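PDB 1TA9: glycerol dehydrogenase from Schizosaccharomyces pombe, which catalyses the NAD(+)-dependent oxidation of glycerol to dihydroxyacetone at a zinc site, a step in the assimilation of glycerol. Local coordinates for residues B[322-327]-B[385-390]; B[345-350]-B[411-416]. One frame throughout, in Å; residues are numbered along the deposited sequence.

Contact 1 of 2, residues B[322-327]-B[385-390]; sequences TAIHGP and LMVGRA
Ile324 and Val387 form the tight end of this contact. CG1 of Ile324 lies 3.5 Å from CG2 of Val387, closer than carbons usually pack, and the terminal CD1 of Ile324 follows at 3.7 Å from the same methyl, so one branch of the valine meets two successive carbons of the isoleucine chain. Both torsions account for this. In Ile324, CG1 stands anti to the carbonyl carbon (chi1 -64°) and the chain runs on extended, which carries its end nearer to the helix than the start of the side chain. In Val387, CG1 takes the place anti to the backbone N (chi1 172°), leaving CG2 to face the isoleucine while CG1 reaches Ile414 of helix 407-428. Ile376, from a loop, packs on Ile324 as well, so the pair belongs to a larger apolar cluster.

The parts joined are the loop that follows helix 313-322 and one flank of helix 381-391, both in the helical region of an iron-containing alcohol dehydrogenase fold. His315 of helix 313-322 is a zinc ligand, and its side chain is about 12 Å from that of Val387; the contact lies away from the metal site and supplies no ligand to it.

Toward solvent the packing is looser. Met386 is exposed; its chain runs extended as far as the sulfur, which brings SD to 3.7 Å from the backbone O of Ala323, with CB of Ala323 farther from that sulfur at 4.5 Å. Ala390, one turn along the helix, also directs its CB toward the loop and comes to 4.6 Å from CB of Ala323, a loose approach. Past Ile324 the chain turns away at His325, whose positive phi marks its departure from helical geometry.

Contact 2 of 2, residues B[345-350]-B[411-416]; sequences VVLEDW and ADAIKA
Ala413 is the first residue of 411-416 to meet the other segment, and its CB touches two side chains of helix 333-347: CD2 of Leu347 at 3.7 Å and CG1 of Val346 at 3.8 Å. Just before it, Asp412 turns to the second subunit, in a salt bridge with Arg76 there, so helix 407-428 also takes part in the subunit interface. The small methyl of Ala413 lets the backbones come close, the CA atoms of Val346 and Ala413 being 5.9 Å apart. Leu347 reaches it with the end of its chain, chi1 -66° setting CG anti to the carbonyl carbon. Just beyond Leu347 a Schellman motif turns the chain: Asp349 has positive phi, Asp349 N bonds to Val346 O at 3.0 Å, and Trp350 N bonds to Val345 O at 3.2 Å.

Ile414, next in sequence, points its CB away from Val346 and Leu347 and packs on helix 381-391. Three residues after Ala413, at Ala416, the helix again presents a methyl, with CB 4.0 Å from CG1 of Val346. That valine branch, anti to its own backbone N (chi1 175°), thus meets both alanines of the i, i+3 pair. All four touching residues are buried, and the contact is wholly apolar.

Within the chain, helix 407-428 lies between helix 333-347, met through Ala413 and Ala416, and helix 381-391, met through Ala411 and Ile414.

In the fold
Contacts 1 and 2 have centres about 16 Å apart, on the same side of the chain's centre, within its helical part. Their segments alternate in sequence: 322-327, 345-350, 385-390, then 411-416, so the two links cross along the chain. Helices 381-391 and 407-428, successive in sequence, connect them directly: Leu385 CD2 packs 4.1 Å from Ala411 CB. The later helices are thereby tied back to the earlier part that carries zinc ligands, His315 on helix 313-322 and His333 at the start of helix 333-347. Contact 1 touches no other subunit, whereas residues of contact 2 also reach the second subunit, so contact 2 joins helices within the chain at the subunit interface.

Contact 1 of 2, residues B[322-327]-B[385-390]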
ATOM      1  N   THR B 322      11.175 -29.077 -32.893  1.00 26.39           N
ATOM      2  CA  THR B 322      10.847 -29.481 -34.251  1.00 26.87           C
ATOM      3  C   THR B 322      11.615 -30.740 -34.628  1.00 26.81           C
ATOM      4  O   THR B 322      11.178 -31.510 -35.482  1.00 27.17           O
ATOM      5  CB  THR B 322      11.181 -28.369 -35.257  1.00 27.04           C
ATOM      6  OG1 THR B 322      12.603 -28.243 -35.376  1.00 28.08           O
ATOM      7  CG2 THR B 322      10.598 -27.041 -34.789  1.00 27.40           C
ATOM      8  N   ALA B 323      12.759 -30.949 -33.980  1.00 26.51           N
ATOM      9  CA  ALA B 323      13.589 -32.118 -34.249  1.00 25.92           C
ATOM     10  C   ALA B 323      12.930 -33.404 -33.759  1.00 25.53           C
ATOM     11  O   ALA B 323      13.375 -34.499 -34.094  1.00 25.60           O
ATOM     12  CB  ALA B 323      14.954 -31.953 -33.598  1.00 25.92           C
ATOM     13  N   ILE B 324      11.873 -33.275 -32.963  1.00 24.95           N
ATOM     14  CA  ILE B 324      11.162 -34.443 -32.453  1.00 24.26           C
ATOM     15  C   ILE B 324      10.350 -35.066 -33.588  1.00 24.11           C
ATOM     16  O   ILE B 324      10.229 -36.288 -33.691  1.00 23.99           O
ATOM     17  CB  ILE B 324      10.198 -34.057 -31.307  1.00 24.00           C
ATOM     18  CG1 ILE B 324      10.997 -33.533 -30.110  1.00 23.67           C
ATOM     19  CG2 ILE B 324       9.352 -35.260 -30.900  1.00 23.73           C
ATOM     20  CD1 ILE B 324      10.132 -33.005 -28.976  1.00 23.37           C
ATOM     21  N   HIS B 325       9.804 -34.208 -34.443  1.00 23.84           N
ATOM     22  CA  HIS B 325       8.992 -34.649 -35.568  1.00 23.64           C
ATOM     23  C   HIS B 325       7.748 -35.379 -35.064  1.00 23.37           C
ATOM     24  O   HIS B 325       7.190 -35.016 -34.025  1.00 23.57           O
ATOM     25  CB  HIS B 325       9.822 -35.544 -36.498  1.00 23.73           C
ATOM     26  CG  HIS B 325      10.980 -34.837 -37.133  1.00 23.65           C
ATOM     27  ND1 HIS B 325      10.821 -33.778 -38.002  1.00 23.69           N
ATOM     28  CD2 HIS B 325      12.317 -35.020 -37.007  1.00 23.74           C
ATOM     29  CE1 HIS B 325      12.007 -33.338 -38.382  1.00 23.56           C
ATOM     30  NE2 HIS B 325      12.932 -34.075 -37.792  1.00 23.59           N
ATOM     31  N   GLY B 326       7.312 -36.408 -35.782  1.00 23.09           N
ATOM     32  CA  GLY B 326       6.114 -37.112 -35.363  1.00 22.37           C
ATOM     33  C   GLY B 326       4.946 -36.148 -35.482  1.00 22.07           C
ATOM     34  O   GLY B 326       4.833 -35.454 -36.494  1.00 22.46           O
ATOM     35  N   PRO B 327       4.067 -36.062 -34.470  1.00 21.50           N
ATOM     36  CA  PRO B 327       2.917 -35.150 -34.525  1.00 21.14           C
ATOM     37  C   PRO B 327       3.293 -33.675 -34.371  1.00 20.65           C
ATOM     38  O   PRO B 327       2.472 -32.787 -34.615  1.00 20.56           O
ATOM     39  CB  PRO B 327       2.040 -35.640 -33.377  1.00 21.12           C
ATOM     40  CG  PRO B 327       3.049 -36.086 -32.375  1.00 21.58           C
ATOM     41  CD  PRO B 327       4.040 -36.858 -33.231  1.00 21.40           C
ATOM     42  N   LEU B 385      16.973 -35.321 -25.038  1.00 18.32           N
ATOM     43  CA  LEU B 385      18.386 -34.964 -25.022  1.00 18.65           C
ATOM     44  C   LEU B 385      18.752 -34.462 -26.408  1.00 18.84           C
ATOM     45  O   LEU B 385      19.600 -33.580 -26.563  1.00 18.56           O
ATOM     46  CB  LEU B 385      19.254 -36.168 -24.655  1.00 18.72           C
ATOM     47  CG  LEU B 385      19.278 -36.524 -23.167  1.00 18.98           C
ATOM     48  CD1 LEU B 385      20.108 -37.777 -22.959  1.00 19.23           C
ATOM     49  CD2 LEU B 385      19.860 -35.359 -22.371  1.00 19.02           C
ATOM     50  N   MET B 386      18.103 -35.041 -27.414  1.00 19.17           N
ATOM     51  CA  MET B 386      18.314 -34.652 -28.800  1.00 19.53           C
ATOM     52  C   MET B 386      17.827 -33.210 -28.971  1.00 18.82           C
ATOM     53  O   MET B 386      18.440 -32.419 -29.681  1.00 18.36           O
ATOM     54  CB  MET B 386      17.528 -35.585 -29.727  1.00 21.37           C
ATOM     55  CG  MET B 386      17.453 -35.120 -31.173  1.00 23.82           C
ATOM     56  SD  MET B 386      16.159 -35.980 -32.100  1.00 27.29           S
ATOM     57  CE  MET B 386      17.011 -37.464 -32.583  1.00 26.78           C
ATOM     58  N   VAL B 387      16.717 -32.875 -28.321  1.00 18.01           N
ATOM     59  CA  VAL B 387      16.186 -31.521 -28.408  1.00 17.23           C
ATOM     60  C   VAL B 387      17.156 -30.577 -27.710  1.00 17.00           C
ATOM     61  O   VAL B 387      17.419 -29.474 -28.192  1.00 16.57           O
ATOM     62  CB  VAL B 387      14.797 -31.406 -27.739  1.00 17.14           C
ATOM     63  CG1 VAL B 387      14.366 -29.946 -27.682  1.00 17.03           C
ATOM     64  CG2 VAL B 387      13.769 -32.216 -28.525  1.00 16.94           C
ATOM     65  N   GLY B 388      17.687 -31.023 -26.575  1.00 16.69           N
ATOM     66  CA  GLY B 388      18.627 -30.211 -25.827  1.00 16.79           C
ATOM     67  C   GLY B 388      19.848 -29.880 -26.659  1.00 16.91           C
ATOM     68  O   GLY B 388      20.310 -28.738 -26.675  1.00 16.88           O
ATOM     69  N   ARG B 389      20.379 -30.882 -27.353  1.00 17.01           N
ATOM     70  CA  ARG B 389      21.544 -30.669 -28.196  1.00 17.02           C
ATOM     71  C   ARG B 389      21.212 -29.689 -29.319  1.00 16.91           C
ATOM     72  O   ARG B 389      22.001 -28.796 -29.625  1.00 17.13           O
ATOM     73  CB  ARG B 389      22.037 -32.002 -28.780  1.00 17.55           C
ATOM     74  CG  ARG B 389      22.755 -32.904 -27.773  1.00 17.94           C
ATOM     75  CD  ARG B 389      23.520 -34.025 -28.478  1.00 18.94           C
ATOM     76  NE  ARG B 389      22.636 -35.049 -29.026  1.00 19.43           N
ATOM     77  CZ  ARG B 389      22.107 -36.038 -28.312  1.00 19.99           C
ATOM     78  NH1 ARG B 389      22.378 -36.145 -27.019  1.00 20.57           N
ATOM     79  NH2 ARG B 389      21.300 -36.915 -28.888  1.00 20.66           N
ATOM     80  N   ALA B 390      20.043 -29.850 -29.930  1.00 16.51           N
ATOM     81  CA  ALA B 390      19.627 -28.958 -31.015  1.00 16.25           C
ATOM     82  C   ALA B 390      19.452 -27.536 -30.490  1.00 16.17           C
ATOM     83  O   ALA B 390      19.820 -26.562 -31.147  1.00 16.14           O
ATOM     84  CB  ALA B 390      18.316 -29.451 -31.625  1.00 16.18           C
TER

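Contact 2 of 2, residues B[345-350]-B[411-416]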
ATOM      1  N   VAL B 345      11.196 -20.235 -18.451  1.00 10.14           N
ATOM      2  CA  VAL B 345      10.846 -19.823 -17.095  1.00 10.37           C
ATOM      3  C   VAL B 345      11.470 -20.779 -16.085  1.00 10.13           C
ATOM      4  O   VAL B 345      11.878 -20.370 -14.994  1.00 10.01           O
ATOM      5  CB  VAL B 345       9.307 -19.782 -16.913  1.00 10.80           C
ATOM      6  CG1 VAL B 345       8.946 -19.744 -15.444  1.00 11.33           C
ATOM      7  CG2 VAL B 345       8.750 -18.550 -17.619  1.00 11.31           C
ATOM      8  N   VAL B 346      11.539 -22.054 -16.450  1.00  9.77           N
ATOM      9  CA  VAL B 346      12.145 -23.046 -15.579  1.00  9.73           C
ATOM     10  C   VAL B 346      13.656 -22.812 -15.555  1.00  9.88           C
ATOM     11  O   VAL B 346      14.285 -22.859 -14.496  1.00  9.84           O
ATOM     12  CB  VAL B 346      11.836 -24.481 -16.076  1.00  9.69           C
ATOM     13  CG1 VAL B 346      12.577 -25.509 -15.230  1.00  9.97           C
ATOM     14  CG2 VAL B 346      10.332 -24.731 -16.003  1.00  9.72           C
ATOM     15  N   LEU B 347      14.236 -22.543 -16.725  1.00 10.12           N
ATOM     16  CA  LEU B 347      15.674 -22.292 -16.817  1.00 10.44           C
ATOM     17  C   LEU B 347      16.055 -20.999 -16.094  1.00 10.71           C
ATOM     18  O   LEU B 347      17.164 -20.880 -15.566  1.00 10.68           O
ATOM     19  CB  LEU B 347      16.111 -22.225 -18.286  1.00 10.46           C
ATOM     20  CG  LEU B 347      15.975 -23.536 -19.074  1.00 10.47           C
ATOM     21  CD1 LEU B 347      16.382 -23.316 -20.524  1.00 10.70           C
ATOM     22  CD2 LEU B 347      16.854 -24.608 -18.438  1.00 10.67           C
ATOM     23  N   GLU B 348      15.140 -20.032 -16.068  1.00 10.85           N
ATOM     24  CA  GLU B 348      15.407 -18.775 -15.375  1.00 11.75           C
ATOM     25  C   GLU B 348      15.169 -18.905 -13.864  1.00 11.35           C
ATOM     26  O   GLU B 348      15.432 -17.980 -13.102  1.00 11.42           O
ATOM     27  CB  GLU B 348      14.550 -17.650 -15.947  1.00 12.69           C
ATOM     28  CG  GLU B 348      15.044 -17.118 -17.291  1.00 14.79           C
ATOM     29  CD  GLU B 348      14.373 -15.813 -17.668  1.00 16.01           C
ATOM     30  OE1 GLU B 348      14.240 -14.942 -16.781  1.00 17.36           O
ATOM     31  OE2 GLU B 348      13.981 -15.648 -18.840  1.00 17.17           O
ATOM     32  N   ASP B 349      14.666 -20.060 -13.443  1.00 11.08           N
ATOM     33  CA  ASP B 349      14.428 -20.341 -12.028  1.00 11.13           C
ATOM     34  C   ASP B 349      13.381 -19.448 -11.350  1.00 11.01           C
ATOM     35  O   ASP B 349      13.576 -19.022 -10.214  1.00 10.86           O
ATOM     36  CB  ASP B 349      15.750 -20.240 -11.256  1.00 11.30           C
ATOM     37  CG  ASP B 349      15.745 -21.048  -9.966  1.00 11.86           C
ATOM     38  OD1 ASP B 349      16.416 -20.629  -8.999  1.00 12.37           O
ATOM     39  OD2 ASP B 349      15.088 -22.108  -9.918  1.00 12.12           O
ATOM     40  N   TRP B 350      12.281 -19.151 -12.036  1.00 10.68           N
ATOM     41  CA  TRP B 350      11.233 -18.338 -11.419  1.00 10.78           C
ATOM     42  C   TRP B 350      10.587 -19.182 -10.326  1.00 10.54           C
ATOM     43  O   TRP B 350      10.508 -20.401 -10.449  1.00 10.62           O
ATOM     44  CB  TRP B 350      10.125 -18.000 -12.417  1.00 11.03           C
ATOM     45  CG  TRP B 350      10.453 -17.026 -13.491  1.00 11.49           C
ATOM     46  CD1 TRP B 350      11.688 -16.606 -13.883  1.00 11.63           C
ATOM     47  CD2 TRP B 350       9.514 -16.395 -14.369  1.00 11.90           C
ATOM     48  NE1 TRP B 350      11.579 -15.757 -14.959  1.00 12.09           N
ATOM     49  CE2 TRP B 350      10.254 -15.610 -15.277  1.00 12.06           C
ATOM     50  CE3 TRP B 350       8.116 -16.424 -14.478  1.00 11.98           C
ATOM     51  CZ2 TRP B 350       9.643 -14.853 -16.287  1.00 12.25           C
ATOM     52  CZ3 TRP B 350       7.508 -15.671 -15.485  1.00 12.12           C
ATOM     53  CH2 TRP B 350       8.274 -14.898 -16.373  1.00 12.30           C
ATOM     54  N   ALA B 411      16.617 -30.824 -21.381  1.00 11.93           N
ATOM     55  CA  ALA B 411      15.717 -31.966 -21.304  1.00 11.79           C
ATOM     56  C   ALA B 411      14.960 -31.993 -19.979  1.00 11.55           C
ATOM     57  O   ALA B 411      13.754 -32.256 -19.949  1.00 11.71           O
ATOM     58  CB  ALA B 411      16.500 -33.257 -21.481  1.00 11.70           C
ATOM     59  N   ASP B 412      15.668 -31.731 -18.883  1.00 11.43           N
ATOM     60  CA  ASP B 412      15.047 -31.729 -17.558  1.00 11.46           C
ATOM     61  C   ASP B 412      13.975 -30.655 -17.431  1.00 10.96           C
ATOM     62  O   ASP B 412      12.905 -30.891 -16.852  1.00 10.52           O
ATOM     63  CB  ASP B 412      16.100 -31.500 -16.468  1.00 12.14           C
ATOM     64  CG  ASP B 412      16.830 -32.770 -16.075  1.00 12.79           C
ATOM     65  OD1 ASP B 412      16.535 -33.846 -16.643  1.00 13.36           O
ATOM     66  OD2 ASP B 412      17.701 -32.686 -15.185  1.00 13.17           O
ATOM     67  N   ALA B 413      14.268 -29.473 -17.968  1.00 10.49           N
ATOM     68  CA  ALA B 413      13.338 -28.352 -17.899  1.00 10.38           C
ATOM     69  C   ALA B 413      12.074 -28.610 -18.718  1.00 10.31           C
ATOM     70  O   ALA B 413      10.985 -28.184 -18.336  1.00  9.93           O
ATOM     71  CB  ALA B 413      14.028 -27.067 -18.371  1.00 10.43           C
ATOM     72  N   ILE B 414      12.217 -29.297 -19.847  1.00 10.17           N
ATOM     73  CA  ILE B 414      11.061 -29.614 -20.679  1.00 10.20           C
ATOM     74  C   ILE B 414      10.106 -30.509 -19.885  1.00 10.23           C
ATOM     75  O   ILE B 414       8.887 -30.313 -19.911  1.00  9.92           O
ATOM     76  CB  ILE B 414      11.488 -30.337 -21.979  1.00 10.47           C
ATOM     77  CG1 ILE B 414      12.174 -29.338 -22.918  1.00 10.52           C
ATOM     78  CG2 ILE B 414      10.277 -30.978 -22.648  1.00 10.28           C
ATOM     79  CD1 ILE B 414      12.735 -29.969 -24.186  1.00 11.20           C
ATOM     80  N   LYS B 415      10.661 -31.488 -19.174  1.00 10.15           N
ATOM     81  CA  LYS B 415       9.840 -32.387 -18.371  1.00 10.43           C
ATOM     82  C   LYS B 415       9.304 -31.678 -17.133  1.00 10.14           C
ATOM     83  O   LYS B 415       8.194 -31.954 -16.689  1.00 10.05           O
ATOM     84  CB  LYS B 415      10.643 -33.625 -17.959  1.00 11.30           C
ATOM     85  CG  LYS B 415      10.842 -34.614 -19.106  1.00 12.67           C
ATOM     86  CD  LYS B 415      11.612 -35.858 -18.681  1.00 13.95           C
ATOM     87  CE  LYS B 415      13.092 -35.562 -18.482  1.00 14.88           C
ATOM     88  NZ  LYS B 415      13.886 -36.817 -18.254  1.00 15.88           N
ATOM     89  N   ALA B 416      10.092 -30.763 -16.579  1.00  9.80           N
ATOM     90  CA  ALA B 416       9.667 -30.022 -15.398  1.00  9.76           C
ATOM     91  C   ALA B 416       8.418 -29.208 -15.727  1.00  9.77           C
ATOM     92  O   ALA B 416       7.466 -29.180 -14.950  1.00  9.86           O
ATOM     93  CB  ALA B 416      10.788 -29.106 -14.918  1.00  9.60           C
TER